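Local coordinates for teichoic acid biosynthesis protein F (Staphylococcus epidermidis, PDB 3L7I) that is a teichoic acid biosynthesis protein whose C-terminal part belongs to the GT-B clan, at residues R450-D454 / S495-M499. Sequence-based numbering, arbitrary orientation.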
ATOM      1  N   ARG A 450     -47.076   5.215  11.572  1.00 73.73           N
ATOM      2  CA  ARG A 450     -46.461   4.264  10.650  1.00 73.82           C
ATOM      3  C   ARG A 450     -44.939   4.369  10.661  1.00 72.35           C
ATOM      4  O   ARG A 450     -44.391   5.471  10.644  1.00 71.45           O
ATOM      5  CB  ARG A 450     -46.975   4.486   9.223  1.00 74.72           C
ATOM      6  CG  ARG A 450     -48.474   4.377   9.067  1.00 76.44           C
ATOM      7  CD  ARG A 450     -48.892   4.566   7.610  1.00 77.55           C
ATOM      8  NE  ARG A 450     -48.749   3.335   6.827  1.00 78.70           N
ATOM      9  CZ  ARG A 450     -49.701   2.410   6.695  1.00 80.78           C
ATOM     10  NH1 ARG A 450     -50.888   2.569   7.296  1.00 81.81           N
ATOM     11  NH2 ARG A 450     -49.466   1.326   5.960  1.00 81.50           N
ATOM     12  N   LEU A 451     -44.262   3.222  10.666  1.00 57.80           N
ATOM     13  CA  LEU A 451     -42.789   3.183  10.695  1.00 56.96           C
ATOM     14  C   LEU A 451     -42.168   2.117   9.799  1.00 57.01           C
ATOM     15  O   LEU A 451     -42.813   1.124   9.458  1.00 57.47           O
ATOM     16  CB  LEU A 451     -42.258   2.975  12.126  1.00 55.86           C
ATOM     17  CG  LEU A 451     -42.930   1.978  13.077  1.00 55.61           C
ATOM     18  CD1 LEU A 451     -43.761   0.943  12.351  1.00 56.33           C
ATOM     19  CD2 LEU A 451     -41.883   1.323  13.927  1.00 54.71           C
ATOM     20  N   ALA A 452     -40.900   2.313   9.454  1.00 56.61           N
ATOM     21  CA  ALA A 452     -40.130   1.308   8.722  1.00 56.59           C
ATOM     22  C   ALA A 452     -40.737   1.007   7.337  1.00 57.84           C
ATOM     23  O   ALA A 452     -40.899   1.914   6.525  1.00 58.67           O
ATOM     24  CB  ALA A 452     -39.983   0.048   9.553  1.00 55.92           C
ATOM     25  N   ASN A 453     -41.062  -0.254   7.061  1.00 58.80           N
ATOM     26  CA  ASN A 453     -41.604  -0.627   5.757  1.00 60.23           C
ATOM     27  C   ASN A 453     -42.842   0.206   5.356  1.00 61.83           C
ATOM     28  O   ASN A 453     -43.111   0.453   4.167  1.00 63.29           O
ATOM     29  CB  ASN A 453     -41.971  -2.104   5.766  1.00 60.59           C
ATOM     30  CG  ASN A 453     -41.815  -2.742   4.410  1.00 61.86           C
ATOM     31  OD1 ASN A 453     -41.333  -2.115   3.464  1.00 62.20           O
ATOM     32  ND2 ASN A 453     -42.207  -4.007   4.307  1.00 62.91           N
ATOM     33  N   ASP A 454     -43.571   0.655   6.370  1.00 60.23           N
ATOM     34  CA  ASP A 454     -44.907   1.189   6.183  1.00 61.32           C
ATOM     35  C   ASP A 454     -44.928   2.669   5.883  1.00 61.82           C
ATOM     36  O   ASP A 454     -45.955   3.185   5.457  1.00 63.05           O
ATOM     37  CB  ASP A 454     -45.781   0.875   7.398  1.00 60.85           C
ATOM     38  CG  ASP A 454     -46.119  -0.604   7.497  1.00 61.00           C
ATOM     39  OD1 ASP A 454     -45.708  -1.344   6.572  1.00 61.52           O
ATOM     40  OD2 ASP A 454     -46.795  -1.030   8.475  1.00 60.74           O
ATOM     41  N   SER A 495     -45.384  -6.881   9.242  1.00 65.71           N
ATOM     42  CA  SER A 495     -45.280  -6.099   8.016  1.00 65.88           C
ATOM     43  C   SER A 495     -44.198  -5.004   8.064  1.00 64.10           C
ATOM     44  O   SER A 495     -43.376  -4.884   7.154  1.00 64.21           O
ATOM     45  CB  SER A 495     -46.646  -5.453   7.714  1.00 66.88           C
ATOM     46  OG  SER A 495     -46.535  -4.303   6.874  1.00 66.68           O
ATOM     47  N   ALA A 496     -44.220  -4.205   9.129  1.00 62.71           N
ATOM     48  CA  ALA A 496     -43.406  -2.994   9.241  1.00 61.32           C
ATOM     49  C   ALA A 496     -41.928  -3.278   9.478  1.00 60.38           C
ATOM     50  O   ALA A 496     -41.066  -2.441   9.176  1.00 59.77           O
ATOM     51  CB  ALA A 496     -43.947  -2.089  10.347  1.00 60.39           C
ATOM     52  N   PHE A 497     -41.642  -4.457  10.023  1.00 60.51           N
ATOM     53  CA  PHE A 497     -40.276  -4.827  10.349  1.00 59.83           C
ATOM     54  C   PHE A 497     -39.787  -6.051   9.588  1.00 60.99           C
ATOM     55  O   PHE A 497     -38.724  -6.578   9.899  1.00 60.73           O
ATOM     56  CB  PHE A 497     -40.148  -5.110  11.847  1.00 59.01           C
ATOM     57  CG  PHE A 497     -40.193  -3.885  12.712  1.00 57.76           C
ATOM     58  CD1 PHE A 497     -40.702  -3.959  14.011  1.00 57.40           C
ATOM     59  CD2 PHE A 497     -39.726  -2.668  12.239  1.00 57.18           C
ATOM     60  CE1 PHE A 497     -40.741  -2.823  14.826  1.00 56.39           C
ATOM     61  CE2 PHE A 497     -39.760  -1.538  13.035  1.00 56.25           C
ATOM     62  CZ  PHE A 497     -40.265  -1.605  14.327  1.00 55.81           C
ATOM     63  N   TRP A 498     -40.554  -6.506   8.602  1.00 62.44           N
ATOM     64  CA  TRP A 498     -40.194  -7.714   7.871  1.00 63.83           C
ATOM     65  C   TRP A 498     -39.894  -8.839   8.866  1.00 63.94           C
ATOM     66  O   TRP A 498     -38.781  -9.383   8.866  1.00 63.95           O
ATOM     67  CB  TRP A 498     -38.931  -7.482   7.013  1.00 63.79           C
ATOM     68  CG  TRP A 498     -38.916  -6.272   6.077  1.00 63.75           C
ATOM     69  CD1 TRP A 498     -39.351  -6.227   4.775  1.00 65.20           C
ATOM     70  CD2 TRP A 498     -38.412  -4.960   6.369  1.00 62.48           C
ATOM     71  NE1 TRP A 498     -39.174  -4.970   4.259  1.00 64.93           N
ATOM     72  CE2 TRP A 498     -38.595  -4.174   5.209  1.00 63.30           C
ATOM     73  CE3 TRP A 498     -37.839  -4.371   7.504  1.00 60.95           C
ATOM     74  CZ2 TRP A 498     -38.224  -2.836   5.146  1.00 62.72           C
ATOM     75  CZ3 TRP A 498     -37.462  -3.034   7.442  1.00 60.32           C
ATOM     76  CH2 TRP A 498     -37.652  -2.284   6.264  1.00 61.24           C
ATOM     77  N   MET A 499     -40.843  -9.180   9.731  1.00 66.40           N
ATOM     78  CA  MET A 499     -40.581 -10.191  10.761  1.00 64.53           C
ATOM     79  C   MET A 499     -41.414 -11.450  10.553  1.00 66.96           C
ATOM     80  O   MET A 499     -42.494 -11.394   9.974  1.00 69.43           O
ATOM     81  CB  MET A 499     -40.871  -9.626  12.154  1.00 63.32           C
ATOM     82  CG  MET A 499     -39.867  -8.609  12.637  1.00 61.45           C
ATOM     83  SD  MET A 499     -38.423  -9.414  13.344  1.00 61.32           S
ATOM     84  CE  MET A 499     -39.223 -10.831  14.057  1.00 63.04           C
TER
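Asn453 meets the C-terminal end of helix 487-496 with both its backbone and its side chain, an example of how a loop can use the last carbonyls of a helix. Its amide ND2 donates to Ser495 O (3.2 Å, N-H...O angle 162°), and the acceptor lies in the plane of the amide. The backbone N of Asn453 reaches Ala496 O at 3.0 Å, although the position of that oxygen is less certain. Beside them, Ser495 OG, set anti to the backbone N (chi1 158°) and thereby brought to the carboxylate, gives a weak hydrogen bond to Asp454 OD1, while OD2 is taken by Tyr655. The contact thus ties the loop that follows strand 438-441 to the helix between strands 481-484 and 504-506, within one parallel-sheet half of a GT-B fold. Further out, Asn453 CB sits over one face of the Trp498 indole, 4.2 Å from the centroid of the six-membered ring, with amide and ring planes 34° apart. Leu451 divides its two methyls: CD1 packs on Ala496 CB (3.6 Å) and CD2 on Phe497 CZ (3.4 Å). Ala452 CB lies obliquely against the same phenyl ring, which Trp443 and Trp479 also meet edge-to-face.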